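Local coordinates for extracellular solute-binding protein, family 7 (Colwellia psychrerythraea, PDB 4PET) that probably serves as the periplasmic solute-binding component of a TRAP transporter, holding pyruvate together with a calcium ion, at residues 152-157 with 213-218; 172-177 with 209-214; 230-235 with 294-299. One frame throughout, in Å; residues are numbered along the deposited sequence.

Contact 1: residues 152-157 with 213-218; sequences NQMGGW and VGPSLD. With CA (calcium ion), chain E; PYR (pyruvic acid), chain D.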
loop_
_atom_site.group_PDB
_atom_site.type_symbol
_atom_site.label_atom_id
_atom_site.label_comp_id
_atom_site.label_asym_id
_atom_site.label_seq_id
_atom_site.Cartn_x
_atom_site.Cartn_y
_atom_site.Cartn_z
ATOM N N ASN A 152 5.898 5.569 -7.218
ATOM C CA ASN A 152 5.971 6.478 -8.354
ATOM C C ASN A 152 7.441 6.635 -8.770
ATOM O O ASN A 152 8.326 6.828 -7.922
ATOM C CB ASN A 152 5.414 7.849 -7.918
ATOM C CG ASN A 152 4.574 8.499 -8.990
ATOM O OD1 ASN A 152 5.037 8.712 -10.103
ATOM N ND2 ASN A 152 3.313 8.782 -8.668
ATOM N N GLN A 153 7.734 6.529 -10.057
ATOM C CA GLN A 153 9.142 6.509 -10.470
ATOM C C GLN A 153 9.596 7.869 -10.972
ATOM O O GLN A 153 8.783 8.674 -11.427
ATOM C CB GLN A 153 9.371 5.436 -11.547
ATOM C CG GLN A 153 9.047 4.037 -11.057
ATOM C CD GLN A 153 9.482 2.952 -11.982
ATOM O OE1 GLN A 153 9.870 3.219 -13.137
ATOM N NE2 GLN A 153 9.492 1.717 -11.477
HETATM N N MSE A 154 10.908 8.119 -10.891
HETATM C CA MSE A 154 11.485 9.363 -11.377
HETATM C C MSE A 154 11.543 9.320 -12.904
HETATM O O MSE A 154 11.513 8.232 -13.499
HETATM C CB MSE A 154 12.886 9.590 -10.753
HETATM C CG MSE A 154 12.850 9.750 -9.226
HETATM SE SE MSE A 154 12.109 11.460 -8.752
HETATM C CE MSE A 154 13.562 12.538 -9.452
ATOM N N GLY A 155 11.588 10.497 -13.533
ATOM C CA GLY A 155 11.601 10.637 -14.981
ATOM C C GLY A 155 12.876 10.117 -15.632
ATOM O O GLY A 155 12.887 9.777 -16.834
ATOM N N GLY A 156 13.957 10.081 -14.848
ATOM C CA GLY A 156 15.203 9.512 -15.325
ATOM C C GLY A 156 16.394 10.430 -15.288
ATOM O O GLY A 156 16.351 11.557 -14.779
ATOM N N TRP A 157 17.474 9.904 -15.850
ATOM C CA TRP A 157 18.770 10.507 -15.837
ATOM C C TRP A 157 19.186 10.953 -17.253
ATOM O O TRP A 157 19.176 10.173 -18.199
ATOM C CB TRP A 157 19.742 9.485 -15.304
ATOM C CG TRP A 157 19.470 9.051 -13.920
ATOM C CD1 TRP A 157 18.722 7.973 -13.530
ATOM C CD2 TRP A 157 19.952 9.665 -12.712
ATOM N NE1 TRP A 157 18.707 7.886 -12.144
ATOM C CE2 TRP A 157 19.464 8.907 -11.626
ATOM C CE3 TRP A 157 20.771 10.762 -12.446
ATOM C CZ2 TRP A 157 19.754 9.231 -10.291
ATOM C CZ3 TRP A 157 21.053 11.080 -11.124
ATOM C CH2 TRP A 157 20.550 10.320 -10.075
ATOM N N VAL A 213 14.280 3.357 -11.790
ATOM C CA VAL A 213 13.214 3.368 -10.787
ATOM C C VAL A 213 13.083 4.687 -10.037
ATOM O O VAL A 213 12.039 5.352 -10.066
ATOM C CB VAL A 213 13.395 2.219 -9.772
ATOM C CG1 VAL A 213 12.369 2.356 -8.638
ATOM C CG2 VAL A 213 13.253 0.856 -10.490
ATOM N N GLY A 214 14.157 5.068 -9.364
ATOM C CA GLY A 214 14.104 6.182 -8.443
ATOM C C GLY A 214 15.200 6.052 -7.410
ATOM O O GLY A 214 16.117 5.239 -7.547
ATOM N N PRO A 215 15.106 6.862 -6.353
ATOM C CA PRO A 215 16.147 6.912 -5.323
ATOM C C PRO A 215 16.358 5.579 -4.630
ATOM O O PRO A 215 17.440 5.327 -4.086
ATOM C CB PRO A 215 15.607 7.944 -4.328
ATOM C CG PRO A 215 14.666 8.752 -5.059
ATOM C CD PRO A 215 14.079 7.893 -6.161
ATOM N N SER A 216 15.346 4.717 -4.619
ATOM C CA SER A 216 15.508 3.442 -3.923
ATOM C C SER A 216 16.658 2.622 -4.496
ATOM O O SER A 216 17.294 1.849 -3.775
ATOM C CB SER A 216 14.217 2.610 -3.947
ATOM O OG SER A 216 13.726 2.441 -5.271
ATOM N N LEU A 217 16.903 2.778 -5.797
ATOM C CA LEU A 217 17.806 1.895 -6.538
ATOM C C LEU A 217 18.762 2.614 -7.492
ATOM O O LEU A 217 19.778 2.039 -7.859
ATOM C CB LEU A 217 17.008 0.863 -7.349
ATOM C CG LEU A 217 16.231 -0.174 -6.544
ATOM C CD1 LEU A 217 15.202 -0.945 -7.471
ATOM C CD2 LEU A 217 17.209 -1.138 -5.880
ATOM N N ASP A 218 18.451 3.845 -7.898
ATOM C CA ASP A 218 19.203 4.478 -8.974
ATOM C C ASP A 218 20.628 4.865 -8.551
ATOM O O ASP A 218 21.532 4.865 -9.377
ATOM C CB ASP A 218 18.508 5.738 -9.463
ATOM C CG ASP A 218 17.258 5.464 -10.273
ATOM O OD1 ASP A 218 16.854 4.288 -10.406
ATOM O OD2 ASP A 218 16.674 6.455 -10.767
HETATM CA CA CA E . 11.121 2.285 -14.888
HETATM C C PYR D . 11.916 -0.865 -15.313
HETATM O O PYR D . 12.077 0.285 -15.911
HETATM O OXT PYR D . 12.339 -1.916 -15.955
HETATM C CA PYR D . 11.395 -0.940 -14.003
HETATM O O3 PYR D . 10.792 0.083 -13.454
HETATM C CB PYR D . 11.565 -2.174 -13.171
#
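Asp218 OD1 accepts two backbone amides of its own turn, Val213 N and Gly214 N, while Asp218 OD2 takes the indole of Trp157 across the contact. Val213 N uses the syn lone pair of Asp218 OD1 at 3.1 Å, and Gly214 N meets Asp218 OD1 from above the carboxylate plane at 3.0 Å. Trp157 NE1 reaches Asp218 OD2 at 2.8 Å from the other side of that plane, ring and carboxylate turned 58° against each other. With CG anti to its carbonyl carbon (chi1 -73°), Asp218 turns its carboxylate toward Val213 N and Gly214 N. The bond to Trp157 fastens this turn to the strand. A backbone bond from Met154 N to Val213 O (3.1 Å) adds a second tie. Beside it, CG of Met154, a selenomethionine, packs on Pro215 CD at 3.8 Å, the side chains crossing at about a right angle. CB of Gln153 lies against Val213 O at 3.1 Å, and the Gln153 amide end goes on to the calcium and pyruvate, which Val213 CG2 borders. Strand 156-158 runs between strands 209-210 and 229-231; the Trp157 ring stacks on Tyr230, Ser216 touches helix 255-290, and Val213 and Leu217 touch Phe44 of helix 44-58.

Contact 2: residues 172-177 with 209-214; sequences KMRIPG and ALEWVG. With CA (calcium ion), chain E; PYR (pyruvic acid), chain D.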
loop_
_atom_site.group_PDB
_atom_site.type_symbol
_atom_site.label_atom_id
_atom_site.label_comp_id
_atom_site.label_asym_id
_atom_site.label_seq_id
_atom_site.Cartn_x
_atom_site.Cartn_y
_atom_site.Cartn_z
ATOM N N LYS A 172 17.959 8.992 -27.850
ATOM C CA LYS A 172 18.069 7.569 -27.518
ATOM C C LYS A 172 17.914 7.331 -26.048
ATOM O O LYS A 172 18.791 7.703 -25.279
ATOM C CB LYS A 172 19.421 7.025 -27.969
ATOM C CG LYS A 172 19.586 7.067 -29.512
ATOM C CD LYS A 172 20.948 6.570 -29.961
ATOM C CE LYS A 172 22.095 7.416 -29.418
ATOM N NZ LYS A 172 22.106 8.741 -30.061
HETATM N N MSE A 173 16.814 6.690 -25.643
HETATM C CA MSE A 173 16.543 6.577 -24.221
HETATM C C MSE A 173 16.095 5.180 -23.823
HETATM O O MSE A 173 15.201 4.610 -24.443
HETATM C CB MSE A 173 15.454 7.589 -23.809
HETATM C CG MSE A 173 15.059 7.500 -22.365
HETATM SE SE MSE A 173 13.756 8.846 -21.796
HETATM C CE MSE A 173 13.868 8.447 -19.905
ATOM N N ARG A 174 16.707 4.624 -22.778
ATOM C CA ARG A 174 16.165 3.411 -22.190
ATOM C C ARG A 174 14.937 3.727 -21.344
ATOM O O ARG A 174 15.028 4.404 -20.304
ATOM C CB ARG A 174 17.210 2.672 -21.361
ATOM C CG ARG A 174 16.767 1.335 -20.904
ATOM C CD ARG A 174 16.086 1.389 -19.539
ATOM N NE ARG A 174 15.496 0.101 -19.229
ATOM C CZ ARG A 174 14.610 -0.138 -18.274
ATOM N NH1 ARG A 174 14.193 0.824 -17.477
ATOM N NH2 ARG A 174 14.128 -1.358 -18.126
ATOM N N ILE A 175 13.786 3.250 -21.817
ATOM C CA ILE A 175 12.509 3.440 -21.145
ATOM C C ILE A 175 11.538 2.373 -21.686
ATOM O O ILE A 175 11.340 2.281 -22.888
ATOM C CB ILE A 175 11.967 4.861 -21.374
ATOM C CG1 ILE A 175 10.679 5.111 -20.569
ATOM C CG2 ILE A 175 11.825 5.171 -22.904
ATOM C CD1 ILE A 175 10.233 6.558 -20.601
ATOM N N PRO A 176 10.964 1.551 -20.792
ATOM C CA PRO A 176 10.066 0.465 -21.212
ATOM C C PRO A 176 8.592 0.863 -21.321
ATOM O O PRO A 176 8.186 2.032 -21.093
ATOM C CB PRO A 176 10.244 -0.558 -20.101
ATOM C CG PRO A 176 10.455 0.323 -18.838
ATOM C CD PRO A 176 11.129 1.582 -19.319
ATOM N N GLY A 177 7.787 -0.133 -21.680
ATOM C CA GLY A 177 6.357 -0.037 -21.571
ATOM C C GLY A 177 5.764 1.018 -22.456
ATOM O O GLY A 177 6.325 1.432 -23.505
ATOM N N ALA A 209 19.995 8.959 -22.481
ATOM C CA ALA A 209 19.264 9.117 -21.223
ATOM C C ALA A 209 18.655 7.774 -20.884
ATOM O O ALA A 209 18.575 6.880 -21.749
ATOM C CB ALA A 209 18.185 10.138 -21.401
ATOM N N LEU A 210 18.205 7.623 -19.651
ATOM C CA LEU A 210 17.536 6.402 -19.254
ATOM C C LEU A 210 16.691 6.697 -18.052
ATOM O O LEU A 210 16.907 7.697 -17.350
ATOM C CB LEU A 210 18.543 5.288 -18.923
ATOM C CG LEU A 210 19.528 5.494 -17.758
ATOM C CD1 LEU A 210 18.898 5.195 -16.394
ATOM C CD2 LEU A 210 20.719 4.602 -17.993
ATOM N N GLU A 211 15.742 5.817 -17.798
ATOM C CA GLU A 211 15.092 5.810 -16.506
ATOM C C GLU A 211 15.210 4.398 -15.972
ATOM O O GLU A 211 15.344 3.423 -16.739
ATOM C CB GLU A 211 13.654 6.337 -16.607
ATOM C CG GLU A 211 12.660 5.473 -17.339
ATOM C CD GLU A 211 12.165 4.330 -16.454
ATOM O OE1 GLU A 211 12.259 3.166 -16.872
ATOM O OE2 GLU A 211 11.712 4.595 -15.318
ATOM N N TRP A 212 15.225 4.275 -14.655
ATOM C CA TRP A 212 15.202 2.959 -14.046
ATOM C C TRP A 212 14.055 2.908 -13.030
ATOM O O TRP A 212 12.956 2.505 -13.411
ATOM C CB TRP A 212 16.567 2.562 -13.481
ATOM C CG TRP A 212 16.536 1.295 -12.730
ATOM C CD1 TRP A 212 16.807 1.125 -11.401
ATOM C CD2 TRP A 212 16.167 0.016 -13.230
ATOM N NE1 TRP A 212 16.627 -0.181 -11.045
ATOM C CE2 TRP A 212 16.230 -0.891 -12.152
ATOM C CE3 TRP A 212 15.790 -0.462 -14.494
ATOM C CZ2 TRP A 212 15.957 -2.244 -12.295
ATOM C CZ3 TRP A 212 15.507 -1.801 -14.633
ATOM C CH2 TRP A 212 15.581 -2.683 -13.539
ATOM N N VAL A 213 14.280 3.357 -11.790
ATOM C CA VAL A 213 13.214 3.368 -10.787
ATOM C C VAL A 213 13.083 4.687 -10.037
ATOM O O VAL A 213 12.039 5.352 -10.066
ATOM C CB VAL A 213 13.395 2.219 -9.772
ATOM C CG1 VAL A 213 12.369 2.356 -8.638
ATOM C CG2 VAL A 213 13.253 0.856 -10.490
ATOM N N GLY A 214 14.157 5.068 -9.364
ATOM C CA GLY A 214 14.104 6.182 -8.443
ATOM C C GLY A 214 15.200 6.052 -7.410
ATOM O O GLY A 214 16.117 5.239 -7.547
HETATM CA CA CA E . 11.121 2.285 -14.888
HETATM C C PYR D . 11.916 -0.865 -15.313
HETATM O O PYR D . 12.077 0.285 -15.911
HETATM O OXT PYR D . 12.339 -1.916 -15.955
HETATM C CA PYR D . 11.395 -0.940 -14.003
HETATM O O3 PYR D . 10.792 0.083 -13.454
HETATM C CB PYR D . 11.565 -2.174 -13.171
#
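The calcium and pyruvate site is built where Arg174 meets Glu211 and Trp212 at the ends of two parallel strands. The guanidinium grips the pyruvate carboxylate as a fork: Arg174 NH1 donates to pyruvate O at 2.7 Å and Arg174 NH2 to pyruvate OXT at 2.9 Å, the second bond almost straight. Arg174 NH1 also donates to Glu211 O (2.9 Å), which helps fix the rotation of the group. A bend at chi2 (-91°) carries the arginine along the neighbouring strand to the ligand. CE3 of Trp212 stands 3.6 Å from Arg174 NH1, and one face of the Trp212 ring lies over the pyruvate methyl. Glu211 chelates the calcium through OE1 (2.5 Å) and OE2 (2.4 Å), and Trp212 O binds it too; Gln153 and Glu236 are the other protein ligands. Replacing Arg174 by an alanine removes both prongs and would probably leave the pyruvate carboxylate without its charged mate and Glu211 O without this donor. Backbone bonds, Glu211 N to Arg174 O among them, zip strand 172-174 to 209-210. These two lie between strands 189-191 and 156-158, with Leu198 of helix 198-204 against Arg174, Leu210 and Trp212.

Contact 3: residues 230-235 with 294-299; sequences YYTGWH and VQMRSF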
loop_
_atom_site.group_PDB
_atom_site.type_symbol
_atom_site.label_atom_id
_atom_site.label_comp_id
_atom_site.label_asym_id
_atom_site.label_seq_id
_atom_site.Cartn_x
_atom_site.Cartn_y
_atom_site.Cartn_z
ATOM N N TYR A 230 18.369 14.897 -13.132
ATOM C CA TYR A 230 17.502 13.871 -12.593
ATOM C C TYR A 230 16.071 14.410 -12.646
ATOM O O TYR A 230 15.718 15.344 -11.925
ATOM C CB TYR A 230 17.930 13.569 -11.165
ATOM C CG TYR A 230 17.431 12.253 -10.588
ATOM C CD1 TYR A 230 16.856 11.274 -11.387
ATOM C CD2 TYR A 230 17.537 12.006 -9.226
ATOM C CE1 TYR A 230 16.441 10.076 -10.854
ATOM C CE2 TYR A 230 17.128 10.818 -8.678
ATOM C CZ TYR A 230 16.564 9.863 -9.486
ATOM O OH TYR A 230 16.148 8.686 -8.917
ATOM N N TYR A 231 15.258 13.826 -13.512
ATOM C CA TYR A 231 13.963 14.378 -13.833
ATOM C C TYR A 231 12.885 13.750 -12.993
ATOM O O TYR A 231 12.966 12.557 -12.635
ATOM C CB TYR A 231 13.653 14.190 -15.338
ATOM C CG TYR A 231 14.205 15.324 -16.166
ATOM C CD1 TYR A 231 15.554 15.361 -16.513
ATOM C CD2 TYR A 231 13.396 16.388 -16.560
ATOM C CE1 TYR A 231 16.071 16.403 -17.236
ATOM C CE2 TYR A 231 13.916 17.444 -17.288
ATOM C CZ TYR A 231 15.257 17.443 -17.615
ATOM O OH TYR A 231 15.817 18.478 -18.334
ATOM N N THR A 232 11.878 14.547 -12.667
ATOM C CA THR A 232 10.700 14.020 -11.975
ATOM C C THR A 232 9.781 13.243 -12.958
ATOM O O THR A 232 9.891 13.419 -14.170
ATOM C CB THR A 232 9.918 15.150 -11.301
ATOM O OG1 THR A 232 9.468 16.071 -12.298
ATOM C CG2 THR A 232 10.796 15.898 -10.257
ATOM N N GLY A 233 8.864 12.439 -12.413
ATOM C CA GLY A 233 8.073 11.458 -13.161
ATOM C C GLY A 233 6.708 11.868 -13.736
ATOM O O GLY A 233 6.337 13.047 -13.762
ATOM N N TRP A 234 5.966 10.860 -14.210
ATOM C CA TRP A 234 4.784 11.025 -15.072
ATOM C C TRP A 234 4.429 9.697 -15.752
ATOM O O TRP A 234 3.272 9.376 -15.958
ATOM C CB TRP A 234 4.997 12.105 -16.153
ATOM C CG TRP A 234 6.123 11.801 -17.139
ATOM C CD1 TRP A 234 7.436 12.152 -17.018
ATOM C CD2 TRP A 234 6.021 11.055 -18.365
ATOM N NE1 TRP A 234 8.156 11.697 -18.114
ATOM C CE2 TRP A 234 7.312 11.007 -18.943
ATOM C CE3 TRP A 234 4.965 10.427 -19.034
ATOM C CZ2 TRP A 234 7.574 10.369 -20.170
ATOM C CZ3 TRP A 234 5.232 9.800 -20.273
ATOM C CH2 TRP A 234 6.537 9.772 -20.808
ATOM N N HIS A 235 5.456 8.909 -16.043
ATOM C CA HIS A 235 5.387 7.758 -16.956
ATOM C C HIS A 235 5.144 6.434 -16.236
ATOM O O HIS A 235 4.570 5.489 -16.816
ATOM C CB HIS A 235 6.717 7.650 -17.689
ATOM C CG HIS A 235 7.858 7.419 -16.759
ATOM N ND1 HIS A 235 8.634 6.288 -16.806
ATOM C CD2 HIS A 235 8.308 8.145 -15.705
ATOM C CE1 HIS A 235 9.524 6.328 -15.829
ATOM N NE2 HIS A 235 9.349 7.444 -15.152
ATOM N N VAL A 294 24.301 16.296 -8.712
ATOM C CA VAL A 294 23.018 15.891 -9.266
ATOM C C VAL A 294 22.104 17.092 -9.207
ATOM O O VAL A 294 21.977 17.734 -8.167
ATOM C CB VAL A 294 22.366 14.751 -8.481
ATOM C CG1 VAL A 294 20.971 14.469 -9.032
ATOM C CG2 VAL A 294 23.217 13.496 -8.537
ATOM N N GLN A 295 21.463 17.378 -10.327
ATOM C CA GLN A 295 20.592 18.538 -10.488
ATOM C C GLN A 295 19.189 18.049 -10.823
ATOM O O GLN A 295 18.972 17.552 -11.909
ATOM C CB GLN A 295 21.090 19.351 -11.694
ATOM C CG GLN A 295 22.563 19.772 -11.641
ATOM C CD GLN A 295 22.735 21.222 -11.207
ATOM O OE1 GLN A 295 22.043 22.123 -11.701
ATOM N NE2 GLN A 295 23.657 21.457 -10.279
HETATM N N MSE A 296 18.226 18.234 -9.940
HETATM C CA MSE A 296 16.907 17.715 -10.206
HETATM C C MSE A 296 16.146 18.649 -11.132
HETATM O O MSE A 296 16.250 19.853 -11.021
HETATM C CB MSE A 296 16.158 17.444 -8.895
HETATM C CG MSE A 296 16.589 16.084 -8.244
HETATM SE SE MSE A 296 15.210 15.184 -7.223
HETATM C CE MSE A 296 13.899 16.548 -7.429
ATOM N N ARG A 297 15.403 18.071 -12.081
ATOM C CA ARG A 297 14.742 18.862 -13.118
ATOM C C ARG A 297 13.320 18.393 -13.389
ATOM O O ARG A 297 12.928 17.280 -13.031
ATOM C CB ARG A 297 15.529 18.822 -14.450
ATOM C CG ARG A 297 16.895 19.520 -14.426
ATOM C CD ARG A 297 16.762 21.016 -14.370
ATOM N NE ARG A 297 18.035 21.736 -14.408
ATOM C CZ ARG A 297 18.789 22.028 -13.348
ATOM N NH1 ARG A 297 18.447 21.612 -12.138
ATOM N NH2 ARG A 297 19.917 22.716 -13.498
ATOM N N SER A 298 12.575 19.252 -14.069
ATOM C CA SER A 298 11.219 18.966 -14.461
ATOM C C SER A 298 11.099 19.233 -15.954
ATOM O O SER A 298 11.809 20.072 -16.502
ATOM C CB SER A 298 10.272 19.876 -13.683
ATOM O OG SER A 298 10.006 19.327 -12.406
ATOM N N PHE A 299 10.177 18.547 -16.614
ATOM C CA PHE A 299 9.926 18.829 -18.020
ATOM C C PHE A 299 9.114 20.137 -18.149
ATOM O O PHE A 299 8.142 20.357 -17.402
ATOM C CB PHE A 299 9.176 17.658 -18.636
ATOM C CG PHE A 299 9.965 16.377 -18.650
ATOM C CD1 PHE A 299 10.973 16.199 -19.573
ATOM C CD2 PHE A 299 9.720 15.366 -17.697
ATOM C CE1 PHE A 299 11.711 15.015 -19.612
ATOM C CE2 PHE A 299 10.465 14.166 -17.711
ATOM C CZ PHE A 299 11.461 13.991 -18.673
HETATM O O HOH W 1 14.385 20.724 -17.999
#
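At one margin of the six-stranded mixed sheet, the parallel strands 229-231 and 295-297 pair through Tyr230 with Met296 and Tyr231 with Arg297. Three backbone bonds hold them: Tyr230 N to Gln295 O, Arg297 N to Tyr230 O at 2.7 Å, and Thr232 N to Arg297 O. The Tyr231 ring is packed by side chains of the outer strand and the loop beyond. Arg297 CB sits over one of its faces in a CH-pi contact, 3.5 Å from the ring centroid, and the Phe299 ring stacks with the Tyr231 ring, centroids 4.5 Å apart and planes at 30°. Tyr231 CD2 lies over the middle of the Phe299 ring. Trp234 completes the cluster: its chi1 of 62° brings the NE1 side of the indole to Phe299, with Trp234 NE1 3.4 Å from Phe299 CE2. Tyr231 OH donates to a water at 2.7 Å that donates to Ser298 O; Tyr231 OH is also hydrogen-bonded to Ile162 N. On the face carrying Tyr230, the selenium of Met296 (a selenomethionine) makes an oblique Met-aromatic contact with that ring, and Tyr230 CB meets Val294 CG1 at 3.8 Å. Arg297 turns its far end away to a salt bridge with Glu161. Met304 of helix 301-321 packs on Trp234 and Phe299. The whole is the parallel edge pair of the mixed sheet in one alpha/beta lobe of this DctP-type solute-binding protein.

The three contacts share one six-stranded mixed sheet, ordered 189-191, 172-174, 209-210, 156-158, 229-231, 295-297. Contact 2 joins its second and third strands, contact 1 links the fourth to the loop that follows the third, and contact 3 closes the last pair. Centres of contacts 1 and 2 are about 9 Å apart, as are those of 1 and 3, against about 12 Å for 2 and 3. Along the chain contacts 1 and 2 both end within 209-218, before contact 3 opens. This one sheet carries the calcium and pyruvate site at the strand ends of contacts 1 and 2, while contact 3 forms its outer margin; contacts 1 and 3 touch the second subunit.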